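Long-range contacts in PbSGBP-B lipoprotein (Prevotella bryantii B14, PDB 6D2Y), which probably binds polysaccharide at the cell surface as a lipoprotein of a polysaccharide utilization locus, and carries a bound magnesium ion: residues M330-G335 / S422-F427; L237-W242 / F278-W283; L78-A83 / V108-Y113; A58-T63 / N102-V107. All coordinates share one frame; numbering follows the deposited sequence.

Contact 1: M330-G335 / S422-F427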
loop_
_atom_site.group_PDB
_atom_site.type_symbol
_atom_site.label_atom_id
_atom_site.label_comp_id
_atom_site.label_asym_id
_atom_site.label_seq_id
_atom_site.Cartn_x
_atom_site.Cartn_y
_atom_site.Cartn_z
HETATM N N MSE A 330 4.798 -5.706 -16.467
HETATM C CA MSE A 330 5.596 -4.553 -16.296
HETATM C C MSE A 330 6.735 -4.798 -15.409
HETATM O O MSE A 330 6.582 -4.858 -14.232
HETATM C CB MSE A 330 4.747 -3.471 -15.671
HETATM C CG MSE A 330 5.444 -2.129 -15.591
HETATM SE SE MSE A 330 4.599 -0.655 -14.690
HETATM C CE MSE A 330 3.229 -0.218 -15.917
ATOM N N GLN A 331 7.908 -4.878 -15.965
ATOM C CA GLN A 331 9.122 -5.107 -15.195
ATOM C C GLN A 331 9.750 -3.756 -14.875
ATOM O O GLN A 331 10.109 -3.002 -15.786
ATOM C CB GLN A 331 10.096 -6.009 -15.955
ATOM C CG GLN A 331 9.435 -7.280 -16.474
ATOM C CD GLN A 331 10.414 -8.410 -16.733
ATOM O OE1 GLN A 331 11.534 -8.410 -16.223
ATOM N NE2 GLN A 331 9.984 -9.393 -17.518
ATOM N N ILE A 332 9.849 -3.443 -13.590
ATOM C CA ILE A 332 10.455 -2.205 -13.119
ATOM C C ILE A 332 11.820 -2.566 -12.549
ATOM O O ILE A 332 11.913 -3.189 -11.486
ATOM C CB ILE A 332 9.567 -1.506 -12.082
ATOM C CG1 ILE A 332 8.148 -1.340 -12.633
ATOM C CG2 ILE A 332 10.151 -0.159 -11.693
ATOM C CD1 ILE A 332 7.112 -1.018 -11.579
ATOM N N ILE A 333 12.885 -2.189 -13.254
ATOM C CA ILE A 333 14.236 -2.650 -12.947
ATOM C C ILE A 333 15.090 -1.459 -12.533
ATOM O O ILE A 333 15.297 -0.530 -13.323
ATOM C CB ILE A 333 14.882 -3.379 -14.138
ATOM C CG1 ILE A 333 13.874 -4.294 -14.838
ATOM C CG2 ILE A 333 16.087 -4.180 -13.680
ATOM C CD1 ILE A 333 13.385 -3.752 -16.166
ATOM N N PHE A 334 15.596 -1.496 -11.303
ATOM C CA PHE A 334 16.620 -0.568 -10.849
ATOM C C PHE A 334 17.995 -1.147 -11.151
ATOM O O PHE A 334 18.189 -2.365 -11.151
ATOM C CB PHE A 334 16.489 -0.292 -9.351
ATOM C CG PHE A 334 15.463 0.754 -9.011
ATOM C CD1 PHE A 334 15.738 2.097 -9.205
ATOM C CD2 PHE A 334 14.234 0.396 -8.478
ATOM C CE1 PHE A 334 14.804 3.063 -8.887
ATOM C CE2 PHE A 334 13.296 1.359 -8.158
ATOM C CZ PHE A 334 13.580 2.694 -8.364
ATOM N N GLY A 335 18.950 -0.265 -11.406
ATOM C CA GLY A 335 20.281 -0.704 -11.787
ATOM C C GLY A 335 21.352 0.221 -11.265
ATOM O O GLY A 335 21.134 1.426 -11.096
ATOM N N SER A 422 20.509 3.690 -9.117
ATOM C CA SER A 422 21.049 4.799 -9.896
ATOM C C SER A 422 20.309 5.012 -11.213
ATOM O O SER A 422 20.086 6.160 -11.619
ATOM C CB SER A 422 22.535 4.573 -10.177
ATOM O OG SER A 422 23.228 4.131 -9.023
ATOM N N SER A 423 19.937 3.927 -11.893
ATOM C CA SER A 423 19.175 3.990 -13.130
ATOM C C SER A 423 17.885 3.196 -12.977
ATOM O O SER A 423 17.760 2.334 -12.102
ATOM C CB SER A 423 19.987 3.459 -14.316
ATOM O OG SER A 423 21.187 4.190 -14.479
ATOM N N LEU A 424 16.920 3.493 -13.847
ATOM C CA LEU A 424 15.604 2.876 -13.770
ATOM C C LEU A 424 15.104 2.536 -15.164
ATOM O O LEU A 424 15.142 3.379 -16.065
ATOM C CB LEU A 424 14.599 3.798 -13.072
ATOM C CG LEU A 424 13.180 3.238 -12.984
ATOM C CD1 LEU A 424 13.128 2.089 -11.988
ATOM C CD2 LEU A 424 12.183 4.329 -12.618
ATOM N N ASN A 425 14.632 1.302 -15.330
ATOM C CA ASN A 425 13.972 0.855 -16.547
ATOM C C ASN A 425 12.554 0.414 -16.216
ATOM O O ASN A 425 12.322 -0.251 -15.201
ATOM C CB ASN A 425 14.729 -0.303 -17.203
ATOM C CG ASN A 425 15.746 0.166 -18.219
ATOM O OD1 ASN A 425 16.219 1.300 -18.161
ATOM N ND2 ASN A 425 16.088 -0.708 -19.159
ATOM N N ILE A 426 11.609 0.797 -17.069
ATOM C CA ILE A 426 10.234 0.308 -17.009
ATOM C C ILE A 426 9.941 -0.324 -18.361
ATOM O O ILE A 426 9.876 0.376 -19.379
ATOM C CB ILE A 426 9.230 1.422 -16.684
ATOM C CG1 ILE A 426 9.655 2.170 -15.417
ATOM C CG2 ILE A 426 7.829 0.844 -16.542
ATOM C CD1 ILE A 426 8.528 2.887 -14.712
ATOM N N PHE A 427 9.770 -1.644 -18.374
ATOM C CA PHE A 427 9.651 -2.411 -19.608
ATOM C C PHE A 427 8.467 -3.359 -19.495
ATOM O O PHE A 427 8.438 -4.219 -18.607
ATOM C CB PHE A 427 10.943 -3.186 -19.890
ATOM C CG PHE A 427 11.104 -3.608 -21.325
ATOM C CD1 PHE A 427 10.161 -3.267 -22.279
ATOM C CD2 PHE A 427 12.203 -4.354 -21.718
ATOM C CE1 PHE A 427 10.311 -3.660 -23.597
ATOM C CE2 PHE A 427 12.358 -4.750 -23.034
ATOM C CZ PHE A 427 11.410 -4.403 -23.973
#
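Leu424 and Phe334 meet across an antiparallel beta pair, strand 330-335 against strand 423-427, in a four-stranded sheet of the beta-sandwich protein. The strand directions differ by 163° and the axes approach to 4.7 Å. Five successive residue pairs alternate between hydrogen-bonded and non-hydrogen-bonded; Gln331-Phe427, Ile333-Asn425 and Gly335-Ser423 are the hydrogen-bonded ones.

The tightly packed part is the cluster round Leu424 CD1, on the face that holds Ile332, Phe334, Leu424 and Ile426. With its CG anti to the backbone N (chi1 178°), Leu424 brings CD1 over the middle of the Phe334 ring, 3.6 Å from the ring centroid and 9° off its normal, a CH-pi contact. The same methyl, Leu424 CD1, lies 3.7 Å from Ile332 CG2, and these two side chains run alongside each other. Ile332 and Phe334 also touch Leu313 of strand 311-318, which belongs to another sheet of the domain.

On the face with Gln331, Ile333, Asn425 and Phe427 the loose spot is the approach of Ile333 CD1 to Phe427 CB, 4.5 Å. This face too is buried, so the contrast is one of packing rather than of solvent access. The polar ends turn elsewhere, Asn425 OD1 to Trp283 NE1 and Gln331 OE1 to Arg371 NH1.

At the end of the pair a classic beta bulge breaks the register, with Ser422 and Ser423 both facing Gly335. Its carbonyl takes two donors: Gly335 O is 2.9 Å from Ser423 N and, in a more bent bond, 3.1 Å from Ser422 N.

Contact 2: L237-W242 / F278-W283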
loop_
_atom_site.group_PDB
_atom_site.type_symbol
_atom_site.label_atom_id
_atom_site.label_comp_id
_atom_site.label_asym_id
_atom_site.label_seq_id
_atom_site.Cartn_x
_atom_site.Cartn_y
_atom_site.Cartn_z
ATOM N N LEU A 237 14.189 15.590 -15.069
ATOM C CA LEU A 237 14.533 14.266 -15.562
ATOM C C LEU A 237 13.432 13.712 -16.457
ATOM O O LEU A 237 12.238 13.916 -16.208
ATOM C CB LEU A 237 14.785 13.314 -14.395
ATOM C CG LEU A 237 15.793 13.777 -13.346
ATOM C CD1 LEU A 237 15.962 12.712 -12.273
ATOM C CD2 LEU A 237 17.128 14.106 -13.998
ATOM N N GLY A 238 13.844 13.006 -17.502
ATOM C CA GLY A 238 12.921 12.363 -18.413
ATOM C C GLY A 238 13.567 11.186 -19.109
ATOM O O GLY A 238 14.009 10.238 -18.455
ATOM N N ASN A 239 13.633 11.237 -20.434
ATOM C CA ASN A 239 14.310 10.191 -21.186
ATOM C C ASN A 239 15.817 10.280 -20.976
ATOM O O ASN A 239 16.398 11.368 -20.978
ATOM C CB ASN A 239 13.981 10.307 -22.672
ATOM C CG ASN A 239 12.549 9.927 -22.985
ATOM O OD1 ASN A 239 12.070 8.868 -22.575
ATOM N ND2 ASN A 239 11.854 10.792 -23.715
ATOM N N SER A 240 16.447 9.123 -20.783
ATOM C CA SER A 240 17.899 9.043 -20.688
ATOM C C SER A 240 18.358 7.640 -21.055
ATOM O O SER A 240 18.797 6.874 -20.193
ATOM C CB SER A 240 18.379 9.418 -19.286
ATOM O OG SER A 240 19.795 9.411 -19.219
ATOM N N GLY A 241 18.245 7.293 -22.332
ATOM C CA GLY A 241 18.569 5.960 -22.791
ATOM C C GLY A 241 18.495 5.856 -24.297
ATOM O O GLY A 241 18.782 6.826 -25.005
ATOM N N TRP A 242 18.098 4.688 -24.799
ATOM C CA TRP A 242 18.031 4.461 -26.237
ATOM C C TRP A 242 16.657 4.769 -26.820
ATOM O O TRP A 242 16.564 5.400 -27.878
ATOM C CB TRP A 242 18.405 3.012 -26.555
ATOM C CG TRP A 242 19.878 2.765 -26.615
ATOM C CD1 TRP A 242 20.867 3.704 -26.659
ATOM C CD2 TRP A 242 20.532 1.491 -26.635
ATOM N NE1 TRP A 242 22.096 3.092 -26.708
ATOM C CE2 TRP A 242 21.918 1.734 -26.693
ATOM C CE3 TRP A 242 20.078 0.168 -26.612
ATOM C CZ2 TRP A 242 22.855 0.704 -26.731
ATOM C CZ3 TRP A 242 21.011 -0.853 -26.647
ATOM C CH2 TRP A 242 22.383 -0.580 -26.705
ATOM N N PHE A 278 7.466 -0.212 -25.611
ATOM C CA PHE A 278 6.980 -0.207 -24.236
ATOM C C PHE A 278 8.129 -0.213 -23.233
ATOM O O PHE A 278 8.080 -0.900 -22.212
ATOM C CB PHE A 278 6.052 -1.391 -23.986
ATOM C CG PHE A 278 5.151 -1.714 -25.146
ATOM C CD1 PHE A 278 4.033 -0.936 -25.399
ATOM C CD2 PHE A 278 5.401 -2.806 -25.962
ATOM C CE1 PHE A 278 3.191 -1.227 -26.460
ATOM C CE2 PHE A 278 4.563 -3.104 -27.021
ATOM C CZ PHE A 278 3.456 -2.313 -27.272
ATOM N N SER A 279 9.179 0.551 -23.515
ATOM C CA SER A 279 10.337 0.646 -22.635
ATOM C C SER A 279 10.619 2.110 -22.328
ATOM O O SER A 279 10.861 2.903 -23.243
ATOM C CB SER A 279 11.568 -0.011 -23.268
ATOM O OG SER A 279 12.721 0.202 -22.471
ATOM N N PHE A 280 10.578 2.465 -21.047
ATOM C CA PHE A 280 11.088 3.744 -20.573
ATOM C C PHE A 280 12.427 3.499 -19.895
ATOM O O PHE A 280 12.548 2.590 -19.066
ATOM C CB PHE A 280 10.116 4.417 -19.603
ATOM C CG PHE A 280 10.712 5.584 -18.867
ATOM C CD1 PHE A 280 11.132 5.449 -17.554
ATOM C CD2 PHE A 280 10.861 6.812 -19.492
ATOM C CE1 PHE A 280 11.689 6.520 -16.873
ATOM C CE2 PHE A 280 11.417 7.889 -18.816
ATOM C CZ PHE A 280 11.831 7.742 -17.505
ATOM N N GLU A 281 13.431 4.296 -20.252
ATOM C CA GLU A 281 14.791 4.084 -19.774
ATOM C C GLU A 281 15.374 5.399 -19.282
ATOM O O GLU A 281 15.499 6.354 -20.057
ATOM C CB GLU A 281 15.670 3.485 -20.878
ATOM C CG GLU A 281 15.096 2.230 -21.529
ATOM C CD GLU A 281 15.465 2.098 -22.999
ATOM O OE1 GLU A 281 16.167 2.988 -23.525
ATOM O OE2 GLU A 281 15.058 1.097 -23.627
ATOM N N TYR A 282 15.729 5.449 -18.000
ATOM C CA TYR A 282 16.541 6.530 -17.449
ATOM C C TYR A 282 17.867 5.938 -16.992
ATOM O O TYR A 282 17.925 5.235 -15.977
ATOM C CB TYR A 282 15.850 7.248 -16.291
ATOM C CG TYR A 282 16.736 8.318 -15.684
ATOM C CD1 TYR A 282 16.783 9.596 -16.225
ATOM C CD2 TYR A 282 17.549 8.043 -14.590
ATOM C CE1 TYR A 282 17.602 10.571 -15.688
ATOM C CE2 TYR A 282 18.372 9.012 -14.048
ATOM C CZ TYR A 282 18.393 10.275 -14.601
ATOM O OH TYR A 282 19.207 11.246 -14.063
ATOM N N TRP A 283 18.930 6.231 -17.730
ATOM C CA TRP A 283 20.273 5.779 -17.391
ATOM C C TRP A 283 21.073 6.979 -16.902
ATOM O O TRP A 283 21.136 8.006 -17.585
ATOM C CB TRP A 283 20.945 5.115 -18.594
ATOM C CG TRP A 283 20.119 4.010 -19.202
ATOM C CD1 TRP A 283 19.122 3.300 -18.593
ATOM C CD2 TRP A 283 20.222 3.492 -20.535
ATOM N NE1 TRP A 283 18.600 2.375 -19.465
ATOM C CE2 TRP A 283 19.257 2.472 -20.662
ATOM C CE3 TRP A 283 21.036 3.791 -21.631
ATOM C CZ2 TRP A 283 19.085 1.751 -21.843
ATOM C CZ3 TRP A 283 20.864 3.075 -22.801
ATOM C CH2 TRP A 283 19.896 2.067 -22.899
HETATM O O HOH W 1 12.718 6.200 -22.293
#
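Trp283 points the edge of its indole at the face of Trp242, a T-shaped pair in which the five-membered ring of Trp242 and the six-membered ring of Trp283 have centroids 5.0 Å apart and planes at 70°. The Trp283 face is used as well: Gly241 CA sits 3.7 Å from the centroid of its six-membered ring, in a CH-pi contact. Farther along, the Leu237 side chain lies aslant that of Tyr282, with Leu237 CD2 3.9 Å from Tyr282 CE1.

Backbone bonds join the loop 237-242 to strand 279-282 through a single bridge between Ser240 and Tyr282, with Ser240 N 3.0 Å from Glu281 O. The loop runs across the strand, 98° apart end to end, so no longer ladder forms. Glu281 N donates to a water 2.9 Å away that also lies near Asn239 OD1.

The charged group is Glu281. Its OE1 is met almost head-on by Trp242 N, at 2.9 Å, while Ser279 OG donates to Glu281 OE2 over 2.8 Å. His243 ND1 is a further partner of OE2. Donors on both oxygens probably restrict the rotation of the carboxylate, and its negative charge is probably stabilised where the loop crosses the strand.

Contact 3: L78-A83 / V108-Y113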
loop_
_atom_site.group_PDB
_atom_site.type_symbol
_atom_site.label_atom_id
_atom_site.label_comp_id
_atom_site.label_asym_id
_atom_site.label_seq_id
_atom_site.Cartn_x
_atom_site.Cartn_y
_atom_site.Cartn_z
ATOM N N LEU A 78 -24.180 -10.747 27.343
ATOM C CA LEU A 78 -23.874 -10.065 26.095
ATOM C C LEU A 78 -22.759 -9.060 26.322
ATOM O O LEU A 78 -22.827 -8.253 27.254
ATOM C CB LEU A 78 -25.089 -9.344 25.531
ATOM C CG LEU A 78 -26.177 -10.251 24.987
ATOM C CD1 LEU A 78 -27.230 -10.342 26.068
ATOM C CD2 LEU A 78 -26.766 -9.679 23.680
ATOM N N PHE A 79 -21.744 -9.116 25.468
ATOM C CA PHE A 79 -20.742 -8.064 25.357
ATOM C C PHE A 79 -21.214 -7.098 24.278
ATOM O O PHE A 79 -21.251 -7.455 23.094
ATOM C CB PHE A 79 -19.385 -8.666 25.010
ATOM C CG PHE A 79 -18.751 -9.417 26.139
ATOM C CD1 PHE A 79 -19.059 -10.749 26.370
ATOM C CD2 PHE A 79 -17.841 -8.792 26.969
ATOM C CE1 PHE A 79 -18.466 -11.442 27.413
ATOM C CE2 PHE A 79 -17.245 -9.476 28.011
ATOM C CZ PHE A 79 -17.558 -10.803 28.233
ATOM N N ASN A 80 -21.587 -5.882 24.685
ATOM C CA ASN A 80 -22.228 -4.902 23.803
ATOM C C ASN A 80 -23.489 -5.554 23.251
ATOM O O ASN A 80 -24.375 -5.905 24.048
ATOM C CB ASN A 80 -21.223 -4.410 22.760
ATOM C CG ASN A 80 -19.976 -3.835 23.386
ATOM O OD1 ASN A 80 -20.000 -2.752 23.984
ATOM N ND2 ASN A 80 -18.869 -4.550 23.241
ATOM N N ASP A 81 -23.615 -5.753 21.941
ATOM C CA ASP A 81 -24.771 -6.413 21.354
ATOM C C ASP A 81 -24.466 -7.842 20.924
ATOM O O ASP A 81 -25.271 -8.454 20.214
ATOM C CB ASP A 81 -25.287 -5.605 20.163
ATOM C CG ASP A 81 -24.196 -5.297 19.147
ATOM O OD1 ASP A 81 -23.059 -5.782 19.322
ATOM O OD2 ASP A 81 -24.475 -4.565 18.175
ATOM N N GLN A 82 -23.322 -8.384 21.330
ATOM C CA GLN A 82 -22.897 -9.718 20.931
ATOM C C GLN A 82 -23.129 -10.683 22.085
ATOM O O GLN A 82 -22.591 -10.489 23.180
ATOM C CB GLN A 82 -21.427 -9.714 20.517
ATOM C CG GLN A 82 -21.113 -8.753 19.383
ATOM C CD GLN A 82 -21.911 -9.051 18.128
ATOM O OE1 GLN A 82 -21.952 -10.189 17.660
ATOM N NE2 GLN A 82 -22.557 -8.028 17.581
ATOM N N ALA A 83 -23.921 -11.721 21.835
ATOM C CA ALA A 83 -24.202 -12.716 22.858
ATOM C C ALA A 83 -23.024 -13.668 23.010
ATOM O O ALA A 83 -22.437 -14.120 22.022
ATOM C CB ALA A 83 -25.469 -13.500 22.512
ATOM N N VAL A 108 -21.831 -0.061 20.210
ATOM C CA VAL A 108 -20.907 -0.264 21.319
ATOM C C VAL A 108 -21.353 0.591 22.496
ATOM O O VAL A 108 -21.603 1.794 22.348
ATOM C CB VAL A 108 -19.459 0.056 20.899
ATOM C CG1 VAL A 108 -19.356 1.434 20.261
ATOM C CG2 VAL A 108 -18.512 -0.043 22.091
ATOM N N THR A 109 -21.476 -0.035 23.662
ATOM C CA THR A 109 -21.831 0.677 24.878
ATOM C C THR A 109 -20.811 0.485 25.987
ATOM O O THR A 109 -20.977 1.070 27.064
ATOM C CB THR A 109 -23.219 0.245 25.378
ATOM O OG1 THR A 109 -23.300 -1.186 25.418
ATOM C CG2 THR A 109 -24.304 0.788 24.458
ATOM N N ASP A 110 -19.760 -0.303 25.756
ATOM C CA ASP A 110 -18.728 -0.577 26.756
ATOM C C ASP A 110 -19.349 -1.112 28.043
ATOM O O ASP A 110 -19.064 -0.649 29.150
ATOM C CB ASP A 110 -17.876 0.665 27.026
ATOM C CG ASP A 110 -16.939 0.990 25.876
ATOM O OD1 ASP A 110 -16.710 0.111 25.016
ATOM O OD2 ASP A 110 -16.424 2.126 25.837
ATOM N N LYS A 111 -20.225 -2.099 27.883
ATOM C CA LYS A 111 -20.855 -2.772 29.004
ATOM C C LYS A 111 -21.036 -4.241 28.662
ATOM O O LYS A 111 -21.248 -4.599 27.499
ATOM C CB LYS A 111 -22.215 -2.140 29.358
ATOM C CG LYS A 111 -22.114 -0.712 29.884
ATOM C CD LYS A 111 -23.470 -0.054 30.055
ATOM C CE LYS A 111 -23.318 1.444 30.286
ATOM N NZ LYS A 111 -22.450 1.739 31.458
HETATM N N MSE A 112 -20.930 -5.087 29.680
HETATM C CA MSE A 112 -21.281 -6.500 29.557
HETATM C C MSE A 112 -22.593 -6.711 30.305
HETATM O O MSE A 112 -22.665 -6.482 31.511
HETATM C CB MSE A 112 -20.176 -7.395 30.127
HETATM C CG MSE A 112 -20.654 -8.703 30.761
HETATM SE SE MSE A 112 -19.170 -9.875 31.284
HETATM C CE MSE A 112 -18.876 -9.197 33.057
ATOM N N TYR A 113 -23.631 -7.121 29.588
ATOM C CA TYR A 113 -24.963 -7.239 30.163
ATOM C C TYR A 113 -25.165 -8.652 30.692
ATOM O O TYR A 113 -25.027 -9.626 29.947
ATOM C CB TYR A 113 -26.033 -6.887 29.131
ATOM C CG TYR A 113 -25.858 -5.513 28.528
ATOM C CD1 TYR A 113 -26.425 -4.390 29.117
ATOM C CD2 TYR A 113 -25.117 -5.336 27.368
ATOM C CE1 TYR A 113 -26.262 -3.130 28.567
ATOM C CE2 TYR A 113 -24.949 -4.083 26.812
ATOM C CZ TYR A 113 -25.524 -2.984 27.415
ATOM O OH TYR A 113 -25.362 -1.732 26.867
HETATM O O HOH W 2 -16.715 -2.353 23.997
#
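Asn80 OD1 is the polar hub between the tight turn of 78-83 and the loop that enters strand 111-113, accepting two backbone N-H groups. Asp110 N reaches Asn80 OD1 at 3.0 Å, nearly in line with the C=O bond (171°), whereas Thr109 N comes to Asn80 OD1 at 3.1 Å, tilted 24° from the amide plane. The Asn80 CG lies anti to the carbonyl carbon (chi1 -56°), which carries the amide across to these donors. On the other end of the amide, Asn80 ND2 gives a 3.2 Å bond to a water that in turn donates to Asp110 OD1; Asp110 OD2 is paired with Lys206.

The backbone N-H of Asn80 is satisfied too, Asn80 N standing 3.1 Å from Lys111 O. Next to it Leu78 and Tyr113 form a hydrogen-bonded antiparallel pair, with Tyr113 N 2.7 Å from Leu78 O and the reciprocal bond from Leu78 N to Tyr113 O. Within 78-83, Phe79 and Gln82 exchange both backbone bonds and close a type II' turn, a beta hairpin with Asn80 and Asp81 at its tip. The Tyr113 hydroxyl meets Thr109 OG1 at 2.6 Å.

Phe79 and Met112, a selenomethionine, lie side by side, SE 4.2 Å from the ring centroid in an oblique Met-aromatic contact. Both also touch strand 63-69, at Ile64 and Leu66. In the mixed sheet, strand 111-116 runs between strand 74-79 and strand 121-129, with the short strand 82-83 at the sheet's outer edge.

Contact 4: A58-T63 / N102-V107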
loop_
_atom_site.group_PDB
_atom_site.type_symbol
_atom_site.label_atom_id
_atom_site.label_comp_id
_atom_site.label_asym_id
_atom_site.label_seq_id
_atom_site.Cartn_x
_atom_site.Cartn_y
_atom_site.Cartn_z
ATOM N N ALA A 58 -10.776 -6.432 27.277
ATOM C CA ALA A 58 -10.329 -7.709 26.737
ATOM C C ALA A 58 -10.570 -7.728 25.236
ATOM O O ALA A 58 -11.551 -7.153 24.754
ATOM C CB ALA A 58 -11.057 -8.886 27.403
ATOM N N SER A 59 -9.678 -8.392 24.509
ATOM C CA SER A 59 -9.801 -8.483 23.067
ATOM C C SER A 59 -10.887 -9.487 22.692
ATOM O O SER A 59 -11.428 -10.205 23.538
ATOM C CB SER A 59 -8.474 -8.905 22.443
ATOM O OG SER A 59 -7.395 -8.182 23.006
ATOM N N LEU A 60 -11.202 -9.533 21.402
ATOM C CA LEU A 60 -12.113 -10.550 20.901
ATOM C C LEU A 60 -11.510 -11.934 21.096
ATOM O O LEU A 60 -10.295 -12.121 20.986
ATOM C CB LEU A 60 -12.420 -10.307 19.424
ATOM C CG LEU A 60 -12.970 -8.931 19.048
ATOM C CD1 LEU A 60 -12.842 -8.700 17.550
ATOM C CD2 LEU A 60 -14.421 -8.788 19.497
ATOM N N GLN A 61 -12.369 -12.905 21.404
ATOM C CA GLN A 61 -12.028 -14.298 21.675
ATOM C C GLN A 61 -11.211 -14.471 22.950
ATOM O O GLN A 61 -10.776 -15.592 23.238
ATOM C CB GLN A 61 -11.271 -14.958 20.513
ATOM C CG GLN A 61 -12.167 -15.547 19.441
ATOM C CD GLN A 61 -11.480 -15.625 18.093
ATOM O OE1 GLN A 61 -10.623 -14.800 17.774
ATOM N NE2 GLN A 61 -11.852 -16.619 17.294
ATOM N N SER A 62 -10.980 -13.409 23.718
ATOM C CA SER A 62 -10.255 -13.546 24.971
ATOM C C SER A 62 -11.126 -14.242 26.007
ATOM O O SER A 62 -12.317 -13.951 26.139
ATOM C CB SER A 62 -9.817 -12.178 25.492
ATOM O OG SER A 62 -8.973 -11.525 24.560
ATOM N N THR A 63 -10.525 -15.175 26.738
ATOM C CA THR A 63 -11.222 -15.897 27.793
ATOM C C THR A 63 -10.952 -15.204 29.123
ATOM O O THR A 63 -9.797 -15.096 29.549
ATOM C CB THR A 63 -10.776 -17.358 27.836
ATOM O OG1 THR A 63 -10.878 -17.928 26.526
ATOM C CG2 THR A 63 -11.650 -18.153 28.788
ATOM N N ASN A 102 -16.438 -13.184 19.025
ATOM C CA ASN A 102 -15.468 -12.788 18.009
ATOM C C ASN A 102 -15.956 -11.624 17.158
ATOM O O ASN A 102 -15.135 -10.883 16.604
ATOM C CB ASN A 102 -15.134 -13.980 17.107
ATOM C CG ASN A 102 -13.791 -13.830 16.404
ATOM O OD1 ASN A 102 -13.297 -14.761 15.765
ATOM N ND2 ASN A 102 -13.185 -12.655 16.536
ATOM N N GLU A 103 -17.267 -11.438 17.042
ATOM C CA GLU A 103 -17.804 -10.462 16.104
ATOM C C GLU A 103 -17.647 -9.039 16.627
ATOM O O GLU A 103 -17.752 -8.785 17.830
ATOM C CB GLU A 103 -19.275 -10.756 15.818
ATOM C CG GLU A 103 -19.493 -12.012 14.995
ATOM C CD GLU A 103 -18.677 -12.013 13.716
ATOM O OE1 GLU A 103 -18.644 -10.970 13.028
ATOM O OE2 GLU A 103 -18.067 -13.056 13.403
ATOM N N ILE A 104 -17.393 -8.117 15.709
ATOM C CA ILE A 104 -17.301 -6.695 16.055
ATOM C C ILE A 104 -18.690 -6.182 16.427
ATOM O O ILE A 104 -19.657 -6.437 15.690
ATOM C CB ILE A 104 -16.719 -5.902 14.881
ATOM C CG1 ILE A 104 -15.192 -6.009 14.862
ATOM C CG2 ILE A 104 -17.150 -4.440 14.946
ATOM C CD1 ILE A 104 -14.607 -6.054 13.472
ATOM N N PRO A 105 -18.845 -5.472 17.542
ATOM C CA PRO A 105 -20.172 -4.960 17.907
ATOM C C PRO A 105 -20.605 -3.822 16.992
ATOM O O PRO A 105 -19.814 -2.939 16.653
ATOM C CB PRO A 105 -19.978 -4.476 19.348
ATOM C CG PRO A 105 -18.511 -4.151 19.435
ATOM C CD PRO A 105 -17.822 -5.152 18.552
ATOM N N SER A 106 -21.883 -3.849 16.598
ATOM C CA SER A 106 -22.418 -2.801 15.732
ATOM C C SER A 106 -22.791 -1.554 16.525
ATOM O O SER A 106 -22.582 -0.432 16.055
ATOM C CB SER A 106 -23.630 -3.317 14.955
ATOM O OG SER A 106 -23.222 -4.174 13.901
ATOM N N VAL A 107 -23.359 -1.724 17.717
ATOM C CA VAL A 107 -23.611 -0.631 18.653
ATOM C C VAL A 107 -22.797 -0.925 19.909
ATOM O O VAL A 107 -23.000 -1.950 20.572
ATOM C CB VAL A 107 -25.109 -0.467 18.955
ATOM C CG1 VAL A 107 -25.745 -1.803 19.280
ATOM C CG2 VAL A 107 -25.310 0.526 20.107
#
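Leu60 closes on the backbone of Asn102, its CD1 3.3 Å from Asn102 O, while CB is 3.8 Å from Asn102 ND2; the two side chains cross at about a right angle. Leu60 CD2 also reaches Glu103 O at 3.7 Å, a methyl against a carbonyl, and the one apolar pair is Leu60 CD1 with Ile104 CG1, 4.5 Å apart. Beside it the amides of Gln61 and Asn102 lie against each other with planes 32° apart. Gln61 NE2 comes to 2.8 Å from Asn102 OD1, yet the angle is poor and no hydrogen bond is made; Gln61 OE1 and Asn102 OD1, 3.3 Å apart, are both acceptors and cannot bond to each other. In Asn102 the CG is anti to the backbone N (chi1 -158°), which swings the amide toward Gln61.

The next shell shapes both partners. A type II beta turn from Ser59 to Ser62 presents Leu60 and Gln61 at its corner, and Ser59 O takes both Ser62 N, at 3.2 Å, and Ser62 OG, at 3.0 Å, from the same face of its plane. Leu60 also touches Val128 of strand 121-129 and Ile130 just after it. The opposing loop is held from farther out: Pro105 packs on Asn80 and Asp81, Pro105 O is hydrogen-bonded to Tyr159 OH, and Asp81 OD2 accepts from Val107 N.

Gln61 and Asn102 are exposed, and across these two segments the contact rests on van der Waals touch, so nothing directional between the two amides fixes their relative orientation.

Contacts 1 and 2 share a sheet: strands 423-428 and 279-282 are neighbours in it, joined by backbone bonds such as Ile426 O to Phe280 N, and their centres lie 9 Å apart. Both are buried, but contact 1 is an antiparallel ladder, ending in a bulge, with one apolar and one mixed face, whereas contact 2 lays a loop over the edge strand with aromatic rings and a carboxylate. Contacts 3 and 4 stand some 46 to 60 Å away, centre to centre, on the opposite side of the chain's centre, and they touch at Asp81. Contact 3 is partly buried and rich in backbone bonds; contact 4 is a surface touch between a beta turn and a loop without a hydrogen bond across it.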